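PDB 6RK0: uncharacterized protein from Azotobacter vinelandii, which binds FAD and heme b and, as a flavocytochrome, probably serves as a low-potential terminal oxidase associated with the iron-only nitrogenase. Local coordinates for residues N135-D138 / G143-E146; E131-F136 / T159-L164; G97-R102 / N108-S113. One frame throughout, in Å; residues are numbered along the deposited sequence. Where two conformers were deposited one is given.

Contacts 1 and 2 share helix 126-140 and touch the same heme, their centres about 12 Å apart; contact 3 lies on the opposite side of the chain's centre, about 35 Å from the centre of contact 1, and reaches both a FAD and a heme. Contact 1, partly buried, ties the end of that helix to the following loop through a carboxylate, a bridging water and a valine-tryptophan touch. Contact 2 is buried and wholly apolar between its segments, laying the helix on the sheet beside the heme. Contact 3 is buried too, but as a hairpin it is held by backbone hydrogen bonds, while C109, F111 and S113 reach the FAD and L98 and N108 a heme.

Contact 1 (N135-D138 / G143-E146); sequences NFVD and GEWE. With HEM (protoporphyrin IX containing Fe), chain C.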
loop_
_atom_site.group_PDB
_atom_site.type_symbol
_atom_site.label_atom_id
_atom_site.label_comp_id
_atom_site.label_asym_id
_atom_site.label_seq_id
_atom_site.Cartn_x
_atom_site.Cartn_y
_atom_site.Cartn_z
ATOM N N ASN A 135 -16.102 6.922 -15.667
ATOM C CA ASN A 135 -16.549 6.593 -14.320
ATOM C C ASN A 135 -15.398 6.713 -13.327
ATOM O O ASN A 135 -15.599 7.169 -12.198
ATOM C CB ASN A 135 -17.095 5.165 -14.297
ATOM C CG ASN A 135 -18.370 4.984 -15.100
ATOM O OD1 ASN A 135 -19.124 5.933 -15.341
ATOM N ND2 ASN A 135 -18.634 3.734 -15.495
ATOM N N PHE A 136 -14.191 6.293 -13.725
ATOM C CA PHE A 136 -13.017 6.418 -12.849
ATOM C C PHE A 136 -12.778 7.877 -12.484
ATOM O O PHE A 136 -12.674 8.237 -11.300
ATOM C CB PHE A 136 -11.831 5.833 -13.608
ATOM C CG PHE A 136 -10.480 5.955 -12.953
ATOM C CD1 PHE A 136 -10.294 5.860 -11.578
ATOM C CD2 PHE A 136 -9.371 6.142 -13.783
ATOM C CE1 PHE A 136 -8.984 5.937 -11.046
ATOM C CE2 PHE A 136 -8.070 6.185 -13.252
ATOM C CZ PHE A 136 -7.905 6.082 -11.879
ATOM N N VAL A 137 -12.677 8.749 -13.489
ATOM C CA VAL A 137 -12.355 10.143 -13.224
ATOM C C VAL A 137 -13.435 10.794 -12.369
ATOM O O VAL A 137 -13.126 11.477 -11.387
ATOM C CB VAL A 137 -12.160 10.884 -14.570
ATOM C CG1 VAL A 137 -12.127 12.392 -14.376
ATOM C CG2 VAL A 137 -10.923 10.365 -15.284
ATOM N N ASP A 138 -14.704 10.608 -12.738
ATOM C CA ASP A 138 -15.772 11.267 -12.006
ATOM C C ASP A 138 -16.024 10.660 -10.641
ATOM O O ASP A 138 -16.612 11.321 -9.773
ATOM C CB ASP A 138 -17.053 11.281 -12.852
ATOM C CG ASP A 138 -16.968 12.313 -13.952
ATOM O OD1 ASP A 138 -15.945 12.999 -14.140
ATOM O OD2 ASP A 138 -17.995 12.493 -14.648
ATOM N N GLY A 143 -18.110 15.377 -11.718
ATOM C CA GLY A 143 -18.300 16.263 -12.853
ATOM C C GLY A 143 -17.025 16.624 -13.598
ATOM O O GLY A 143 -17.062 17.465 -14.500
ATOM N N GLU A 144 -15.887 16.005 -13.265
ATOM C CA GLU A 144 -14.635 16.488 -13.796
ATOM C C GLU A 144 -14.440 16.157 -15.271
ATOM O O GLU A 144 -13.897 16.987 -16.012
ATOM C CB GLU A 144 -13.485 15.982 -12.958
ATOM C CG GLU A 144 -12.144 16.526 -13.358
ATOM C CD GLU A 144 -11.910 17.995 -13.021
ATOM O OE1 GLU A 144 -12.800 18.711 -12.475
ATOM O OE2 GLU A 144 -10.773 18.420 -13.364
ATOM N N TRP A 145 -14.828 14.962 -15.716
ATOM C CA TRP A 145 -14.530 14.520 -17.081
ATOM C C TRP A 145 -15.025 15.532 -18.113
ATOM O O TRP A 145 -14.330 15.846 -19.092
ATOM C CB TRP A 145 -15.157 13.156 -17.305
ATOM C CG TRP A 145 -14.983 12.574 -18.692
ATOM C CD1 TRP A 145 -15.755 12.824 -19.801
ATOM C CD2 TRP A 145 -13.991 11.603 -19.102
ATOM N NE1 TRP A 145 -15.300 12.077 -20.848
ATOM C CE2 TRP A 145 -14.213 11.332 -20.449
ATOM C CE3 TRP A 145 -12.932 10.959 -18.462
ATOM C CZ2 TRP A 145 -13.448 10.408 -21.155
ATOM C CZ3 TRP A 145 -12.155 10.041 -19.156
ATOM C CH2 TRP A 145 -12.422 9.770 -20.496
ATOM N N GLU A 146 -16.238 16.063 -17.887
ATOM C CA GLU A 146 -16.889 17.039 -18.752
ATOM C C GLU A 146 -16.123 18.340 -18.885
ATOM O O GLU A 146 -16.353 19.066 -19.868
ATOM C CB GLU A 146 -18.276 17.360 -18.135
ATOM C CG GLU A 146 -18.801 18.835 -18.314
ATOM C CD GLU A 146 -20.325 19.014 -18.183
ATOM O OE1 GLU A 146 -20.991 18.174 -17.544
ATOM O OE2 GLU A 146 -20.863 20.000 -18.746
HETATM C CHA HEM C . -0.670 5.481 -16.817
HETATM C CHB HEM C . -2.825 7.664 -13.137
HETATM C CHC HEM C . -6.665 8.502 -15.931
HETATM C CHD HEM C . -4.389 6.590 -19.679
HETATM C C1A HEM C . -0.937 6.024 -15.590
HETATM C C2A HEM C . 0.000 5.981 -14.473
HETATM C C3A HEM C . -0.594 6.584 -13.427
HETATM C C4A HEM C . -1.901 7.003 -13.910
HETATM C CMA HEM C . -0.076 6.843 -12.039
HETATM C CAA HEM C . 1.420 5.394 -14.504
HETATM C CBA HEM C . 2.464 6.349 -15.144
HETATM C CGA HEM C . 3.828 5.897 -14.693
HETATM O O1A HEM C . 4.482 6.552 -13.806
HETATM O O2A HEM C . 4.293 4.818 -15.189
HETATM C C1B HEM C . -4.048 8.110 -13.565
HETATM C C2B HEM C . -5.038 8.748 -12.729
HETATM C C3B HEM C . -6.101 8.963 -13.517
HETATM C C4B HEM C . -5.795 8.477 -14.849
HETATM C CMB HEM C . -4.813 9.051 -11.252
HETATM C CAB HEM C . -7.435 9.606 -13.220
HETATM C CBB HEM C . -7.734 10.300 -12.127
HETATM C C1C HEM C . -6.382 8.052 -17.188
HETATM C C2C HEM C . -7.279 8.134 -18.300
HETATM C C3C HEM C . -6.633 7.649 -19.365
HETATM C C4C HEM C . -5.332 7.229 -18.916
HETATM C CMC HEM C . -8.709 8.644 -18.197
HETATM C CAC HEM C . -7.107 7.537 -20.789
HETATM C CBC HEM C . -7.897 8.495 -21.327
HETATM C C1D HEM C . -3.182 6.073 -19.220
HETATM C C2D HEM C . -2.232 5.364 -20.026
HETATM C C3D HEM C . -1.203 5.049 -19.238
HETATM C C4D HEM C . -1.503 5.564 -17.913
HETATM C CMD HEM C . -2.389 5.036 -21.509
HETATM C CAD HEM C . 0.100 4.360 -19.624
HETATM C CBD HEM C . 1.171 5.409 -19.979
HETATM C CGD HEM C . 2.398 4.746 -20.578
HETATM O O1D HEM C . 3.277 4.283 -19.825
HETATM O O2D HEM C . 2.492 4.657 -21.824
HETATM N NA HEM C . -2.092 6.659 -15.230
HETATM N NB HEM C . -4.507 7.958 -14.848
HETATM N NC HEM C . -5.202 7.503 -17.585
HETATM N ND HEM C . -2.729 6.196 -17.935
HETATM FE FE HEM C . -3.657 7.048 -16.420
HETATM O O HOH W 1 -19.973 13.221 -12.172
HETATM O O HOH W 2 -2.754 8.894 -16.914
#
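D138 OD1 receives the backbone amide of W145, N to OD1 2.8 Å, in a nearly straight bond (166°) that uses the syn lone pair of the carboxylate oxygen. The amide of E144 also lies close to this oxygen, its N 3.1 Å from OD1. The other oxygen, OD2, works through water 1, which donates to it and in turn accepts from G143 N at 2.9 Å. The carboxylate thus meets the chain just after its helix, directly at the W145 amide and through water 1 at G143. With an alanine here, the W145 amide would probably be left without its acceptor and the turn would be freer to move. V137 packs beside this polar knot: its CG2 meets the edge of the W145 indole, 3.8 Å from CE3. The indole hangs with CG anti to the backbone N (chi1 178°), which carries CZ3 to 3.8 Å from the heme methyl CMC. E144 turns its carboxylate away to a salt bridge with R147. In the fold, the contact joins the last turns of helix 126-140 to the loop that leads on to helix 153-157, and the second subunit packs against it, I100 of that subunit on E144 and A104 on W145.

Contact 2 (E131-F136 / T159-L164); sequences EKLRNF and TAVASL. With HEM (protoporphyrin IX containing Fe), chain C.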
loop_
_atom_site.group_PDB
_atom_site.type_symbol
_atom_site.label_atom_id
_atom_site.label_comp_id
_atom_site.label_asym_id
_atom_site.label_seq_id
_atom_site.Cartn_x
_atom_site.Cartn_y
_atom_site.Cartn_z
ATOM N N GLU A 131 -16.327 4.529 -21.473
ATOM C CA GLU A 131 -17.325 4.724 -20.439
ATOM C C GLU A 131 -16.752 4.437 -19.052
ATOM O O GLU A 131 -17.001 5.194 -18.108
ATOM C CB GLU A 131 -18.509 3.826 -20.767
ATOM C CG GLU A 131 -19.685 4.056 -19.865
ATOM C CD GLU A 131 -21.018 3.542 -20.387
ATOM O OE1 GLU A 131 -21.071 2.794 -21.381
ATOM O OE2 GLU A 131 -22.072 3.880 -19.795
ATOM N N LYS A 132 -15.980 3.357 -18.918
ATOM C CA LYS A 132 -15.404 3.002 -17.621
ATOM C C LYS A 132 -14.383 4.049 -17.168
ATOM O O LYS A 132 -14.323 4.388 -15.981
ATOM C CB LYS A 132 -14.755 1.616 -17.691
ATOM C CG LYS A 132 -15.594 0.435 -18.112
ATOM C CD LYS A 132 -16.718 0.155 -17.163
ATOM C CE LYS A 132 -17.527 -1.052 -17.541
ATOM N NZ LYS A 132 -18.771 -1.017 -16.743
ATOM N N LEU A 133 -13.567 4.562 -18.096
ATOM C CA LEU A 133 -12.584 5.593 -17.731
ATOM C C LEU A 133 -13.257 6.867 -17.256
ATOM O O LEU A 133 -12.759 7.522 -16.319
ATOM C CB LEU A 133 -11.658 5.860 -18.914
ATOM C CG LEU A 133 -10.692 4.701 -19.212
ATOM C CD1 LEU A 133 -10.093 4.845 -20.607
ATOM C CD2 LEU A 133 -9.563 4.612 -18.137
ATOM N N ARG A 134 -14.388 7.249 -17.865
ATOM C CA ARG A 134 -15.101 8.412 -17.349
ATOM C C ARG A 134 -15.621 8.148 -15.935
ATOM O O ARG A 134 -15.568 9.033 -15.072
ATOM C CB ARG A 134 -16.234 8.817 -18.301
ATOM C CG ARG A 134 -17.047 9.994 -17.762
ATOM C CD ARG A 134 -17.973 10.639 -18.794
ATOM N NE ARG A 134 -18.595 11.867 -18.257
ATOM C CZ ARG A 134 -19.191 12.827 -18.973
ATOM N NH1 ARG A 134 -19.332 12.745 -20.308
ATOM N NH2 ARG A 134 -19.692 13.889 -18.332
ATOM N N ASN A 135 -16.102 6.922 -15.667
ATOM C CA ASN A 135 -16.549 6.593 -14.320
ATOM C C ASN A 135 -15.398 6.713 -13.327
ATOM O O ASN A 135 -15.599 7.169 -12.198
ATOM C CB ASN A 135 -17.095 5.165 -14.297
ATOM C CG ASN A 135 -18.370 4.984 -15.100
ATOM O OD1 ASN A 135 -19.124 5.933 -15.341
ATOM N ND2 ASN A 135 -18.634 3.734 -15.495
ATOM N N PHE A 136 -14.191 6.293 -13.725
ATOM C CA PHE A 136 -13.017 6.418 -12.849
ATOM C C PHE A 136 -12.778 7.877 -12.484
ATOM O O PHE A 136 -12.674 8.237 -11.300
ATOM C CB PHE A 136 -11.831 5.833 -13.608
ATOM C CG PHE A 136 -10.480 5.955 -12.953
ATOM C CD1 PHE A 136 -10.294 5.860 -11.578
ATOM C CD2 PHE A 136 -9.371 6.142 -13.783
ATOM C CE1 PHE A 136 -8.984 5.937 -11.046
ATOM C CE2 PHE A 136 -8.070 6.185 -13.252
ATOM C CZ PHE A 136 -7.905 6.082 -11.879
ATOM N N THR A 159 -4.970 2.923 -24.097
ATOM C CA THR A 159 -5.211 2.584 -22.694
ATOM C C THR A 159 -5.784 1.177 -22.591
ATOM O O THR A 159 -6.629 0.790 -23.389
ATOM C CB THR A 159 -6.193 3.588 -22.081
ATOM O OG1 THR A 159 -5.739 4.924 -22.339
ATOM C CG2 THR A 159 -6.340 3.438 -20.573
ATOM N N ALA A 160 -5.312 0.412 -21.621
ATOM C CA ALA A 160 -5.939 -0.843 -21.234
ATOM C C ALA A 160 -6.784 -0.601 -19.984
ATOM O O ALA A 160 -6.405 0.205 -19.118
ATOM C CB ALA A 160 -4.887 -1.895 -20.898
ATOM N N VAL A 161 -7.918 -1.303 -19.902
ATOM C CA VAL A 161 -8.690 -1.383 -18.684
ATOM C C VAL A 161 -8.947 -2.850 -18.388
ATOM O O VAL A 161 -9.411 -3.593 -19.257
ATOM C CB VAL A 161 -10.014 -0.598 -18.768
ATOM C CG1 VAL A 161 -10.833 -0.815 -17.501
ATOM C CG2 VAL A 161 -9.739 0.876 -19.008
ATOM N N ALA A 162 -8.606 -3.257 -17.170
ATOM C CA ALA A 162 -8.860 -4.609 -16.700
ATOM C C ALA A 162 -9.882 -4.567 -15.578
ATOM O O ALA A 162 -10.040 -3.545 -14.903
ATOM C CB ALA A 162 -7.557 -5.225 -16.144
ATOM N N SER A 163 -10.566 -5.689 -15.366
ATOM C CA SER A 163 -11.463 -5.793 -14.226
ATOM C C SER A 163 -11.403 -7.176 -13.603
ATOM O O SER A 163 -11.029 -8.164 -14.246
ATOM C CB SER A 163 -12.902 -5.451 -14.592
ATOM O OG SER A 163 -13.536 -6.474 -15.303
ATOM N N LEU A 164 -11.825 -7.223 -12.344
ATOM C CA LEU A 164 -11.813 -8.436 -11.555
ATOM C C LEU A 164 -13.055 -8.446 -10.689
ATOM O O LEU A 164 -13.388 -7.447 -10.054
ATOM C CB LEU A 164 -10.560 -8.457 -10.673
ATOM C CG LEU A 164 -10.345 -9.646 -9.763
ATOM C CD1 LEU A 164 -10.124 -10.945 -10.556
ATOM C CD2 LEU A 164 -9.132 -9.379 -8.830
HETATM C CHA HEM C . -0.670 5.481 -16.817
HETATM C CHB HEM C . -2.825 7.664 -13.137
HETATM C CHC HEM C . -6.665 8.502 -15.931
HETATM C CHD HEM C . -4.389 6.590 -19.679
HETATM C C1A HEM C . -0.937 6.024 -15.590
HETATM C C2A HEM C . 0.000 5.981 -14.473
HETATM C C3A HEM C . -0.594 6.584 -13.427
HETATM C C4A HEM C . -1.901 7.003 -13.910
HETATM C CMA HEM C . -0.076 6.843 -12.039
HETATM C CAA HEM C . 1.420 5.394 -14.504
HETATM C CBA HEM C . 2.464 6.349 -15.144
HETATM C CGA HEM C . 3.828 5.897 -14.693
HETATM O O1A HEM C . 4.482 6.552 -13.806
HETATM O O2A HEM C . 4.293 4.818 -15.189
HETATM C C1B HEM C . -4.048 8.110 -13.565
HETATM C C2B HEM C . -5.038 8.748 -12.729
HETATM C C3B HEM C . -6.101 8.963 -13.517
HETATM C C4B HEM C . -5.795 8.477 -14.849
HETATM C CMB HEM C . -4.813 9.051 -11.252
HETATM C CAB HEM C . -7.435 9.606 -13.220
HETATM C CBB HEM C . -7.734 10.300 -12.127
HETATM C C1C HEM C . -6.382 8.052 -17.188
HETATM C C2C HEM C . -7.279 8.134 -18.300
HETATM C C3C HEM C . -6.633 7.649 -19.365
HETATM C C4C HEM C . -5.332 7.229 -18.916
HETATM C CMC HEM C . -8.709 8.644 -18.197
HETATM C CAC HEM C . -7.107 7.537 -20.789
HETATM C CBC HEM C . -7.897 8.495 -21.327
HETATM C C1D HEM C . -3.182 6.073 -19.220
HETATM C C2D HEM C . -2.232 5.364 -20.026
HETATM C C3D HEM C . -1.203 5.049 -19.238
HETATM C C4D HEM C . -1.503 5.564 -17.913
HETATM C CMD HEM C . -2.389 5.036 -21.509
HETATM C CAD HEM C . 0.100 4.360 -19.624
HETATM C CBD HEM C . 1.171 5.409 -19.979
HETATM C CGD HEM C . 2.398 4.746 -20.578
HETATM O O1D HEM C . 3.277 4.283 -19.825
HETATM O O2D HEM C . 2.492 4.657 -21.824
HETATM N NA HEM C . -2.092 6.659 -15.230
HETATM N NB HEM C . -4.507 7.958 -14.848
HETATM N NC HEM C . -5.202 7.503 -17.585
HETATM N ND HEM C . -2.729 6.196 -17.935
HETATM FE FE HEM C . -3.657 7.048 -16.420
HETATM O O HOH W 2 -2.754 8.894 -16.914
#
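L133 leaves helix 126-140 facing V161 and T159 on strand 159-165, and each of its carbons finds a neighbour. CB lies 4.1 Å from the heme methyl CMC. CG, turned anti to the carbonyl carbon (chi1 -70°), comes to 3.9 Å from V161 CG2. There the chain forks. CD2 goes to V161, 3.8 Å from its CG2, the two side chains sliding past each other in opposite directions; CD1 meets T159 tip to tip, 4.0 Å from its CG2, and also brushes the vinyl carbon CAC of the heme. L133 therefore fills the corner between helix, strand and porphyrin, and it packs on H72, the axial ligand of the heme iron, as a second-shell neighbour. Strand 159-165 runs antiparallel to strand 68-74, which carries H72, in the curled antiparallel sheet of the pyridoxamine 5'-phosphate oxidase family, and helix 126-140 packs against this part of the sheet through L133. T159 also faces the heme directly: OG1 stands 3.3 Å from CAC, while its hydrogen bond goes to the carbonyl oxygen of E155. One turn along the helix from L133, F136 brings its ring to the same side of the porphyrin, tilted, with CE2 3.4 Å from heme C3B and the vinyl carbon CBB over one face; W63 stacks on this ring and H72 meets it at an angle. Water 2 binds the iron from the other side, its oxygen 2.1 Å from FE.

Contact 3 (G97-R102 / N108-S113); sequences GLVIAR and NCNFRS. With FAD (flavin-adenine dinucleotide), chain G.
C109 CB packs against the carbonyl of G97 across this antiparallel hairpin, 3.1 Å from its O, and SG points at the benzenoid end of the flavin, 3.7 Å from C6 in one of two conformers. F111 offers a ring face to the same end: FAD C8 sits above it toward the rim, and CD1 comes to 3.4 Å from the methyl C8M. S113 turns to the adenine, OG donating to N1A at 2.8 Å, set between the backbone N and carbonyl carbon (chi1 61°). L98, the non-hydrogen-bonded partner of C109, and N108 also line a heme pocket. Behind these, N108 and V99 exchange two backbone hydrogen bonds, V99 N to N108 O being 2.9 Å. N110 N gives a further bond to G97 O, whereas the return bond from G97 N to N110 O is weak. N108 OD1 folds back to accept the amide of C109, 2.9 Å from its N, while V99 lays CG2 on the side-chain amide of N110. Farther out, R174 and G176 hold that amide. The chemistry is divided: the dimethylbenzene end of the flavin meets sulfur and carbon, the adenine a hydroxyl donor, which is consistent with an unprotonated N1A.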
loop_
_atom_site.group_PDB
_atom_site.type_symbol
_atom_site.label_atom_id
_atom_site.label_comp_id
_atom_site.label_asym_id
_atom_site.label_seq_id
_atom_site.Cartn_x
_atom_site.Cartn_y
_atom_site.Cartn_z
ATOM N N GLY A 97 -3.776 2.660 12.498
ATOM C CA GLY A 97 -3.183 3.052 13.765
ATOM C C GLY A 97 -2.071 2.109 14.144
ATOM O O GLY A 97 -2.021 0.974 13.679
ATOM N N LEU A 98 -1.184 2.585 15.020
ATOM C CA LEU A 98 -0.157 1.766 15.656
ATOM C C LEU A 98 -0.661 1.381 17.048
ATOM O O LEU A 98 -1.065 2.252 17.829
ATOM C CB LEU A 98 1.156 2.533 15.760
ATOM C CG LEU A 98 2.302 1.741 16.369
ATOM C CD1 LEU A 98 2.694 0.541 15.520
ATOM C CD2 LEU A 98 3.514 2.623 16.615
ATOM N N VAL A 99 -0.667 0.073 17.337
ATOM C CA VAL A 99 -1.200 -0.466 18.584
ATOM C C VAL A 99 -0.014 -0.797 19.500
ATOM O O VAL A 99 0.814 -1.673 19.189
ATOM C CB VAL A 99 -2.086 -1.694 18.313
ATOM C CG1 VAL A 99 -2.579 -2.292 19.632
ATOM C CG2 VAL A 99 -3.273 -1.347 17.421
ATOM N N ILE A 100 0.084 -0.044 20.600
ATOM C CA ILE A 100 1.172 -0.111 21.561
ATOM C C ILE A 100 0.687 -0.937 22.751
ATOM O O ILE A 100 -0.226 -0.536 23.483
ATOM C CB ILE A 100 1.549 1.300 22.018
ATOM C CG1 ILE A 100 2.043 2.137 20.825
ATOM C CG2 ILE A 100 2.603 1.264 23.113
ATOM C CD1 ILE A 100 2.131 3.608 21.057
ATOM N N ALA A 101 1.275 -2.114 22.928
ATOM C CA ALA A 101 0.896 -3.049 23.973
ATOM C C ALA A 101 1.938 -3.042 25.090
ATOM O O ALA A 101 3.006 -2.444 24.983
ATOM C CB ALA A 101 0.746 -4.437 23.397
ATOM N N ARG A 102 1.629 -3.754 26.183
ATOM C CA ARG A 102 2.541 -3.914 27.312
ATOM C C ARG A 102 3.684 -4.859 27.007
ATOM O O ARG A 102 4.729 -4.762 27.658
ATOM C CB ARG A 102 1.747 -4.409 28.525
ATOM C CG ARG A 102 0.723 -3.435 29.009
ATOM C CD ARG A 102 -0.416 -4.092 29.788
ATOM N NE ARG A 102 -1.411 -3.125 30.195
ATOM C CZ ARG A 102 -2.311 -2.576 29.383
ATOM N NH1 ARG A 102 -2.486 -3.049 28.138
ATOM N NH2 ARG A 102 -3.108 -1.616 29.826
ATOM N N ASN A 108 0.775 -4.166 17.547
ATOM C CA ASN A 108 -0.047 -4.522 16.412
ATOM C C ASN A 108 -0.353 -3.262 15.634
ATOM O O ASN A 108 0.245 -2.199 15.869
ATOM C CB ASN A 108 -1.291 -5.306 16.875
ATOM C CG ASN A 108 -1.667 -6.390 15.911
ATOM O OD1 ASN A 108 -2.151 -6.126 14.817
ATOM N ND2 ASN A 108 -1.415 -7.621 16.290
ATOM N N CYS A 109 -1.289 -3.364 14.702
ATOM C CA CYS A 109 -1.786 -2.168 14.047
ATOM C C CYS A 109 -3.270 -2.343 13.796
ATOM O O CYS A 109 -3.761 -3.459 13.625
ATOM C CB CYS A 109 -1.055 -1.819 12.746
ATOM S SG CYS A 109 -1.471 -2.888 11.343
ATOM N N ASN A 110 -3.977 -1.227 13.813
ATOM C CA ASN A 110 -5.362 -1.212 13.352
ATOM C C ASN A 110 -5.323 -1.006 11.848
ATOM O O ASN A 110 -4.469 -0.282 11.318
ATOM C CB ASN A 110 -6.172 -0.155 14.074
ATOM C CG ASN A 110 -6.489 -0.593 15.495
ATOM O OD1 ASN A 110 -6.624 -1.813 15.742
ATOM N ND2 ASN A 110 -6.611 0.344 16.413
ATOM N N PHE A 111 -6.235 -1.659 11.145
ATOM C CA PHE A 111 -6.158 -1.695 9.689
ATOM C C PHE A 111 -7.463 -2.229 9.128
ATOM O O PHE A 111 -8.263 -2.876 9.832
ATOM C CB PHE A 111 -4.991 -2.584 9.215
ATOM C CG PHE A 111 -5.124 -4.030 9.580
ATOM C CD1 PHE A 111 -5.790 -4.931 8.745
ATOM C CD2 PHE A 111 -4.612 -4.510 10.771
ATOM C CE1 PHE A 111 -5.917 -6.275 9.105
ATOM C CE2 PHE A 111 -4.730 -5.875 11.117
ATOM C CZ PHE A 111 -5.373 -6.741 10.262
ATOM N N ARG A 112 -7.597 -2.041 7.823
ATOM C CA ARG A 112 -8.592 -2.723 6.993
ATOM C C ARG A 112 -7.871 -3.261 5.779
ATOM O O ARG A 112 -7.108 -2.513 5.150
ATOM C CB ARG A 112 -9.687 -1.739 6.534
ATOM C CG ARG A 112 -10.562 -1.228 7.659
ATOM C CD ARG A 112 -11.271 0.065 7.282
ATOM N NE ARG A 112 -10.324 1.170 7.321
ATOM C CZ ARG A 112 -10.600 2.379 6.846
ATOM N NH1 ARG A 112 -11.721 2.596 6.151
ATOM N NH2 ARG A 112 -9.761 3.375 7.038
ATOM N N SER A 113 -8.105 -4.514 5.406
ATOM C CA SER A 113 -7.501 -5.024 4.187
ATOM C C SER A 113 -8.407 -6.028 3.512
ATOM O O SER A 113 -9.118 -6.803 4.180
ATOM C CB SER A 113 -6.111 -5.581 4.358
ATOM O OG SER A 113 -6.083 -6.647 5.218
HETATM P PA FAD G . -3.240 -17.064 6.099
HETATM O O1A FAD G . -4.301 -16.973 7.131
HETATM O O2A FAD G . -2.446 -18.328 6.020
HETATM O O5B FAD G . -3.849 -16.713 4.674
HETATM C C5B FAD G . -4.962 -17.484 4.173
HETATM C C4B FAD G . -5.890 -16.576 3.411
HETATM O O4B FAD G . -6.360 -15.533 4.292
HETATM C C3B FAD G . -5.267 -15.810 2.255
HETATM O O3B FAD G . -5.100 -16.612 1.105
HETATM C C2B FAD G . -6.229 -14.635 2.104
HETATM O O2B FAD G . -7.334 -15.039 1.334
HETATM C C1B FAD G . -6.629 -14.356 3.553
HETATM N N9A FAD G . -5.859 -13.267 4.154
HETATM C C8A FAD G . -4.652 -13.332 4.789
HETATM N N7A FAD G . -4.195 -12.162 5.153
HETATM C C5A FAD G . -5.153 -11.267 4.717
HETATM C C6A FAD G . -5.248 -9.857 4.799
HETATM N N6A FAD G . -4.307 -9.062 5.342
HETATM N N1A FAD G . -6.338 -9.274 4.244
HETATM C C2A FAD G . -7.265 -10.050 3.678
HETATM N N3A FAD G . -7.288 -11.377 3.533
HETATM C C4A FAD G . -6.189 -11.932 4.102
HETATM N N1 FAD G . 1.313 -9.547 9.386
HETATM C C2 FAD G . 2.505 -9.868 9.976
HETATM O O2 FAD G . 2.820 -11.044 10.207
HETATM N N3 FAD G . 3.404 -8.876 10.299
HETATM C C4 FAD G . 3.214 -7.546 10.081
HETATM O O4 FAD G . 4.088 -6.718 10.335
HETATM C C4X FAD G . 1.926 -7.218 9.509
HETATM N N5 FAD G . 1.633 -5.922 9.294
HETATM C C5X FAD G . 0.423 -5.626 8.662
HETATM C C6 FAD G . 0.125 -4.284 8.361
HETATM C C7 FAD G . -1.055 -3.940 7.703
HETATM C C7M FAD G . -1.364 -2.488 7.410
HETATM C C8 FAD G . -1.951 -4.965 7.327
HETATM C C8M FAD G . -3.186 -4.659 6.548
HETATM C C9 FAD G . -1.668 -6.287 7.661
HETATM C C9A FAD G . -0.491 -6.633 8.296
HETATM N N10 FAD G . -0.182 -7.967 8.647
HETATM C C10 FAD G . 1.055 -8.288 9.176
HETATM C "C1'" FAD G . -1.092 -9.084 8.340
HETATM C "C2'" FAD G . -0.726 -9.780 7.042
HETATM O "O2'" FAD G . -1.245 -9.044 5.948
HETATM C "C3'" FAD G . -1.298 -11.195 7.016
HETATM O "O3'" FAD G . -2.707 -11.140 7.191
HETATM C "C4'" FAD G . -0.693 -12.106 8.077
HETATM O "O4'" FAD G . 0.732 -12.030 8.015
HETATM C "C5'" FAD G . -1.098 -13.539 7.856
HETATM O "O5'" FAD G . -0.759 -13.937 6.510
HETATM P P FAD G . -0.765 -15.452 6.070
HETATM O O1P FAD G . 0.078 -16.300 6.986
HETATM O O2P FAD G . -0.455 -15.482 4.581
HETATM O O3P FAD G . -2.310 -15.794 6.281
#